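PDB 3NUT: precorrin-3 methylase from Rhodobacter capsulatus, which probably transfers a methyl group from S-adenosyl-L-methionine to a precorrin intermediate on the pathway to adenosylcobalamin (vitamin B12). Local coordinates for residues Ala127-Pro132 and Leu196-Arg201; Cys138-Ser143 and Glu150-Arg155. All coordinates share one frame; numbering follows the deposited sequence.

Contact 1 of 2, residues Ala127-Pro132 and Leu196-Arg201; sequences AAAGAP and LILFAR
Leu198 projects from its sheet strand into the corner between Ala129, the last residue of helix 121-129, and the ring of Pro132, two residues after Gly130 breaks the helix. One methyl does the work: Leu198 CD2 sits 3.6 Å from Ala129 CB, the tight part of the contact, and 4.3 Å from Pro132 CG, a looser brush. Ala129 and Pro132 also close on each other, Ala129 CB lying 4.0 Å from Pro132 CG, so the three apolar groups form a small buried triangle. With CG anti to the carbonyl carbon (chi1 -74°), Leu198 carries its CD2 branch toward the helix end. The fit illustrates how an alpha/beta domain of a tetrapyrrole methylase is layered: the C-terminal end of helix 121-129 rests on the mixed sheet through alanines, Ala129 on Leu198 and Ala125 on Ala200, which probably lets helix and strand lie close. Gly130 has a positive phi of 117°, while its N still bonds to Ala127 O at 3.2 Å; the chain then bends back to bring Pro132 beside the same leucine. Val212 on strand 209-214 also packs on Leu198, and Leu230 on strand 227-231 touches Pro132. Away from this triangle the packing thins. Ala128, partly exposed, has its CB 6.4 Å from Ala200 CB and packs instead on Gln208 and Ile210, and at the strand's end Arg201 has a long, weak ion pair with Asp224.

Contact 2 of 2, residues Cys138-Ser143 and Glu150-Arg155; sequences CAINLS and EILEKR
In the beta-alpha-beta unit made of strand 137-141, helix 149-161 and strand 165-169, Leu152 joins the helix to the first strand, packing on Ile140 and on Leu142 just past the strand's end. A single methyl, Leu152 CD1, sits on the pair of methyls Ile140 CG2 and Leu142 CD2, which touch each other; it lies 3.7 Å from Ile140 CG2 and 3.9 Å from Leu142 CD2. Ile140 runs aslant to the leucine, while Leu142 stands nearly perpendicular to it. The first torsion of Leu152, CG anti to the backbone N at 179°, extends the side chain from the helix to the strand. Asn141 O also lies 3.9 Å from Leu152 CD1, a van der Waals contact of the methyl with a backbone carbonyl.

On the polar side, Asn141 OD1 takes a weak bond from Ser143 N at 3.3 Å, an Asx turn that bends the chain as the strand ends. The same oxygen accepts Asn170 ND2, so Asn141 is a second-shell neighbour of a residue that binds S-adenosyl-L-homocysteine. Ile151 CG2 lies over one face of the Arg155 guanidinium, whose NH1 forms a salt bridge to Asp136 of the second subunit.

Phe168 on strand 165-169 packs on Ile140 and Leu142, Phe180 and Val183 of helix 179-190 pack on Leu142, and Cys138 and Ala139 continue the sheet into the second subunit through an antiparallel ladder.

How the contacts relate
Contacts 1 and 2 serve the same five-stranded mixed sheet from opposite faces: helix 121-129 packs at one, helices 149-161 and 179-190 at the other. Their centres are 19 Å apart and their nearest atoms about 8 Å, so they do not touch. Strand 137-141 is outermost within this chain, though the sheet continues into the second subunit; strands 165-169 and 227-231 separate it from strand 196-201. Neither packing core touches S-adenosyl-L-homocysteine. Ala200, on the same strand segment as Leu198, does. The Leu198 side chain is about 11 Å from bound S-adenosyl-L-homocysteine. In contact 2 the side chain of Asn141 is about 6 Å from bound S-adenosyl-L-homocysteine. Each contact also meets the second subunit, linking the layered domain to the dimer interface.

Contact 1 of 2, residues Ala127-Pro132 and Leu196-Arg201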
loop_
_atom_site.group_PDB
_atom_site.type_symbol
_atom_site.label_atom_id
_atom_site.label_comp_id
_atom_site.label_asym_id
_atom_site.label_seq_id
_atom_site.Cartn_x
_atom_site.Cartn_y
_atom_site.Cartn_z
ATOM N N ALA A 127 4.901 3.369 8.547
ATOM C CA ALA A 127 5.535 4.679 8.695
ATOM C C ALA A 127 5.776 5.042 10.191
ATOM O O ALA A 127 6.853 5.474 10.553
ATOM C CB ALA A 127 4.726 5.744 8.008
ATOM N N ALA A 128 4.779 4.850 11.052
ATOM C CA ALA A 128 4.921 5.264 12.448
ATOM C C ALA A 128 5.970 4.404 13.140
ATOM O O ALA A 128 6.666 4.880 14.027
ATOM C CB ALA A 128 3.605 5.189 13.171
ATOM N N ALA A 129 6.096 3.155 12.690
ATOM C CA ALA A 129 7.039 2.201 13.253
ATOM C C ALA A 129 8.477 2.327 12.708
ATOM O O ALA A 129 9.424 1.816 13.320
ATOM C CB ALA A 129 6.530 0.810 13.000
ATOM N N GLY A 130 8.628 2.993 11.560
ATOM C CA GLY A 130 9.879 3.003 10.813
ATOM C C GLY A 130 9.760 2.368 9.439
ATOM O O GLY A 130 9.206 2.950 8.515
ATOM N N ALA A 131 10.273 1.157 9.291
ATOM C CA ALA A 131 10.254 0.516 7.991
ATOM C C ALA A 131 10.056 -1.019 8.036
ATOM O O ALA A 131 10.815 -1.771 7.422
ATOM C CB ALA A 131 11.527 0.894 7.231
ATOM N N PRO A 132 9.016 -1.491 8.746
ATOM C CA PRO A 132 8.786 -2.937 8.868
ATOM C C PRO A 132 8.362 -3.685 7.590
ATOM O O PRO A 132 8.511 -4.910 7.519
ATOM C CB PRO A 132 7.677 -3.023 9.909
ATOM C CG PRO A 132 7.023 -1.688 9.875
ATOM C CD PRO A 132 8.080 -0.715 9.572
ATOM N N LEU A 196 9.498 -10.636 15.280
ATOM C CA LEU A 196 8.880 -9.405 15.735
ATOM C C LEU A 196 7.431 -9.246 15.235
ATOM O O LEU A 196 7.147 -9.418 14.057
ATOM C CB LEU A 196 9.734 -8.217 15.297
ATOM C CG LEU A 196 10.755 -7.511 16.214
ATOM C CD1 LEU A 196 11.304 -8.339 17.396
ATOM C CD2 LEU A 196 11.899 -6.962 15.363
ATOM N N ILE A 197 6.522 -8.953 16.160
ATOM C CA ILE A 197 5.146 -8.621 15.840
ATOM C C ILE A 197 4.827 -7.268 16.457
ATOM O O ILE A 197 5.270 -6.943 17.566
ATOM C CB ILE A 197 4.132 -9.633 16.403
ATOM C CG1 ILE A 197 4.692 -11.076 16.383
ATOM C CG2 ILE A 197 2.770 -9.487 15.688
ATOM C CD1 ILE A 197 4.859 -11.729 14.988
ATOM N N LEU A 198 4.041 -6.498 15.710
ATOM C CA LEU A 198 3.756 -5.116 16.020
ATOM C C LEU A 198 2.260 -4.958 16.031
ATOM O O LEU A 198 1.587 -5.355 15.078
ATOM C CB LEU A 198 4.317 -4.192 14.929
ATOM C CG LEU A 198 5.801 -3.885 14.776
ATOM C CD1 LEU A 198 6.605 -5.025 14.160
ATOM C CD2 LEU A 198 5.917 -2.653 13.896
ATOM N N PHE A 199 1.747 -4.365 17.101
ATOM C CA PHE A 199 0.335 -4.035 17.170
ATOM C C PHE A 199 0.243 -2.521 17.109
ATOM O O PHE A 199 0.744 -1.803 17.999
ATOM C CB PHE A 199 -0.323 -4.605 18.434
ATOM C CG PHE A 199 -0.275 -6.109 18.513
ATOM C CD1 PHE A 199 -1.338 -6.875 18.048
ATOM C CD2 PHE A 199 0.843 -6.757 19.045
ATOM C CE1 PHE A 199 -1.297 -8.272 18.110
ATOM C CE2 PHE A 199 0.899 -8.144 19.112
ATOM C CZ PHE A 199 -0.181 -8.907 18.643
ATOM N N ALA A 200 -0.349 -2.034 16.026
ATOM C CA ALA A 200 -0.427 -0.593 15.815
ATOM C C ALA A 200 -1.879 -0.149 15.817
ATOM O O ALA A 200 -2.685 -0.523 14.961
ATOM C CB ALA A 200 0.306 -0.171 14.547
ATOM N N ARG A 201 -2.187 0.638 16.832
ATOM C CA ARG A 201 -3.544 0.930 17.184
ATOM C C ARG A 201 -3.859 2.372 16.857
ATOM O O ARG A 201 -3.129 3.282 17.263
ATOM C CB ARG A 201 -3.737 0.638 18.692
ATOM C CG ARG A 201 -5.057 1.118 19.261
ATOM C CD ARG A 201 -5.111 1.014 20.799
ATOM N NE ARG A 201 -5.973 2.061 21.372
ATOM C CZ ARG A 201 -7.301 2.086 21.254
ATOM N NH1 ARG A 201 -7.945 1.129 20.574
ATOM N NH2 ARG A 201 -7.988 3.071 21.820
#

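Contact 2 of 2, residues Cys138-Ser143 and Glu150-Arg155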
loop_
_atom_site.group_PDB
_atom_site.type_symbol
_atom_site.label_atom_id
_atom_site.label_comp_id
_atom_site.label_asym_id
_atom_site.label_seq_id
_atom_site.Cartn_x
_atom_site.Cartn_y
_atom_site.Cartn_z
ATOM N N CYS A 138 3.094 -8.987 2.433
ATOM C CA CYS A 138 1.739 -9.247 1.960
ATOM C C CYS A 138 0.691 -8.672 2.898
ATOM O O CYS A 138 0.963 -8.429 4.077
ATOM C CB CYS A 138 1.527 -10.742 1.779
ATOM S SG CYS A 138 1.630 -11.644 3.318
ATOM N N ALA A 139 -0.508 -8.451 2.373
ATOM C CA ALA A 139 -1.612 -7.935 3.160
ATOM C C ALA A 139 -2.673 -9.006 3.274
ATOM O O ALA A 139 -3.030 -9.652 2.284
ATOM C CB ALA A 139 -2.189 -6.673 2.516
ATOM N N ILE A 140 -3.178 -9.199 4.478
ATOM C CA ILE A 140 -4.076 -10.318 4.729
ATOM C C ILE A 140 -5.247 -9.891 5.605
ATOM O O ILE A 140 -5.064 -9.317 6.690
ATOM C CB ILE A 140 -3.327 -11.540 5.369
ATOM C CG1 ILE A 140 -2.275 -12.118 4.403
ATOM C CG2 ILE A 140 -4.314 -12.635 5.756
ATOM C CD1 ILE A 140 -1.305 -13.171 5.037
ATOM N N ASN A 141 -6.449 -10.172 5.133
ATOM C CA ASN A 141 -7.645 -9.855 5.886
ATOM C C ASN A 141 -7.999 -11.039 6.802
ATOM O O ASN A 141 -8.215 -12.156 6.321
ATOM C CB ASN A 141 -8.767 -9.567 4.889
ATOM C CG ASN A 141 -10.073 -9.206 5.543
ATOM O OD1 ASN A 141 -10.125 -8.755 6.693
ATOM N ND2 ASN A 141 -11.155 -9.384 4.792
ATOM N N LEU A 142 -8.052 -10.792 8.108
ATOM C CA LEU A 142 -8.325 -11.852 9.107
ATOM C C LEU A 142 -9.777 -11.923 9.588
ATOM O O LEU A 142 -10.090 -12.734 10.462
ATOM C CB LEU A 142 -7.425 -11.708 10.340
ATOM C CG LEU A 142 -5.904 -11.625 10.231
ATOM C CD1 LEU A 142 -5.324 -11.828 11.602
ATOM C CD2 LEU A 142 -5.306 -12.634 9.268
ATOM N N SER A 143 -10.648 -11.060 9.058
ATOM C CA SER A 143 -12.072 -11.121 9.384
ATOM C C SER A 143 -12.922 -11.362 8.158
ATOM O O SER A 143 -14.039 -10.856 8.068
ATOM C CB SER A 143 -12.552 -9.851 10.091
ATOM O OG SER A 143 -11.892 -9.684 11.331
ATOM N N GLU A 150 -10.183 -22.459 6.175
ATOM C CA GLU A 150 -9.276 -23.212 5.319
ATOM C C GLU A 150 -8.363 -22.332 4.443
ATOM O O GLU A 150 -7.146 -22.530 4.427
ATOM C CB GLU A 150 -10.115 -24.151 4.454
ATOM C CG GLU A 150 -9.368 -25.293 3.796
ATOM C CD GLU A 150 -10.130 -25.839 2.588
ATOM O OE1 GLU A 150 -10.605 -27.003 2.649
ATOM O OE2 GLU A 150 -10.273 -25.086 1.591
ATOM N N ILE A 151 -8.943 -21.363 3.730
ATOM C CA ILE A 151 -8.171 -20.519 2.806
ATOM C C ILE A 151 -7.218 -19.537 3.510
ATOM O O ILE A 151 -6.069 -19.348 3.088
ATOM C CB ILE A 151 -9.078 -19.743 1.838
ATOM C CG1 ILE A 151 -9.999 -20.698 1.051
ATOM C CG2 ILE A 151 -8.228 -18.825 0.909
ATOM C CD1 ILE A 151 -9.303 -21.565 -0.023
ATOM N N LEU A 152 -7.704 -18.906 4.569
ATOM C CA LEU A 152 -6.873 -18.057 5.422
ATOM C C LEU A 152 -5.610 -18.787 5.920
ATOM O O LEU A 152 -4.509 -18.204 5.993
ATOM C CB LEU A 152 -7.702 -17.554 6.610
ATOM C CG LEU A 152 -6.974 -16.669 7.611
ATOM C CD1 LEU A 152 -6.283 -15.515 6.884
ATOM C CD2 LEU A 152 -7.917 -16.158 8.713
ATOM N N GLU A 153 -5.779 -20.066 6.253
ATOM C CA GLU A 153 -4.684 -20.894 6.745
ATOM C C GLU A 153 -3.675 -21.142 5.616
ATOM O O GLU A 153 -2.464 -20.977 5.808
ATOM C CB GLU A 153 -5.228 -22.206 7.333
ATOM C CG GLU A 153 -4.221 -22.973 8.211
ATOM C CD GLU A 153 -4.588 -24.445 8.434
ATOM O OE1 GLU A 153 -3.902 -25.081 9.273
ATOM O OE2 GLU A 153 -5.528 -24.972 7.776
ATOM N N LYS A 154 -4.175 -21.505 4.437
ATOM C CA LYS A 154 -3.314 -21.673 3.264
ATOM C C LYS A 154 -2.507 -20.384 2.991
ATOM O O LYS A 154 -1.335 -20.442 2.584
ATOM C CB LYS A 154 -4.145 -22.099 2.042
ATOM C CG LYS A 154 -3.395 -22.092 0.691
ATOM C CD LYS A 154 -4.297 -22.453 -0.494
ATOM C CE LYS A 154 -5.240 -21.305 -0.866
ATOM N NZ LYS A 154 -5.994 -21.589 -2.150
ATOM N N ARG A 155 -3.128 -19.230 3.250
ATOM C CA ARG A 155 -2.481 -17.949 3.008
ATOM C C ARG A 155 -1.416 -17.718 4.070
ATOM O O ARG A 155 -0.281 -17.364 3.739
ATOM C CB ARG A 155 -3.490 -16.782 2.988
ATOM C CG ARG A 155 -4.470 -16.793 1.819
ATOM C CD ARG A 155 -3.929 -16.060 0.590
ATOM N NE ARG A 155 -4.712 -16.259 -0.634
ATOM C CZ ARG A 155 -5.976 -15.853 -0.800
ATOM N NH1 ARG A 155 -6.620 -15.239 0.204
ATOM N NH2 ARG A 155 -6.598 -16.056 -1.976
#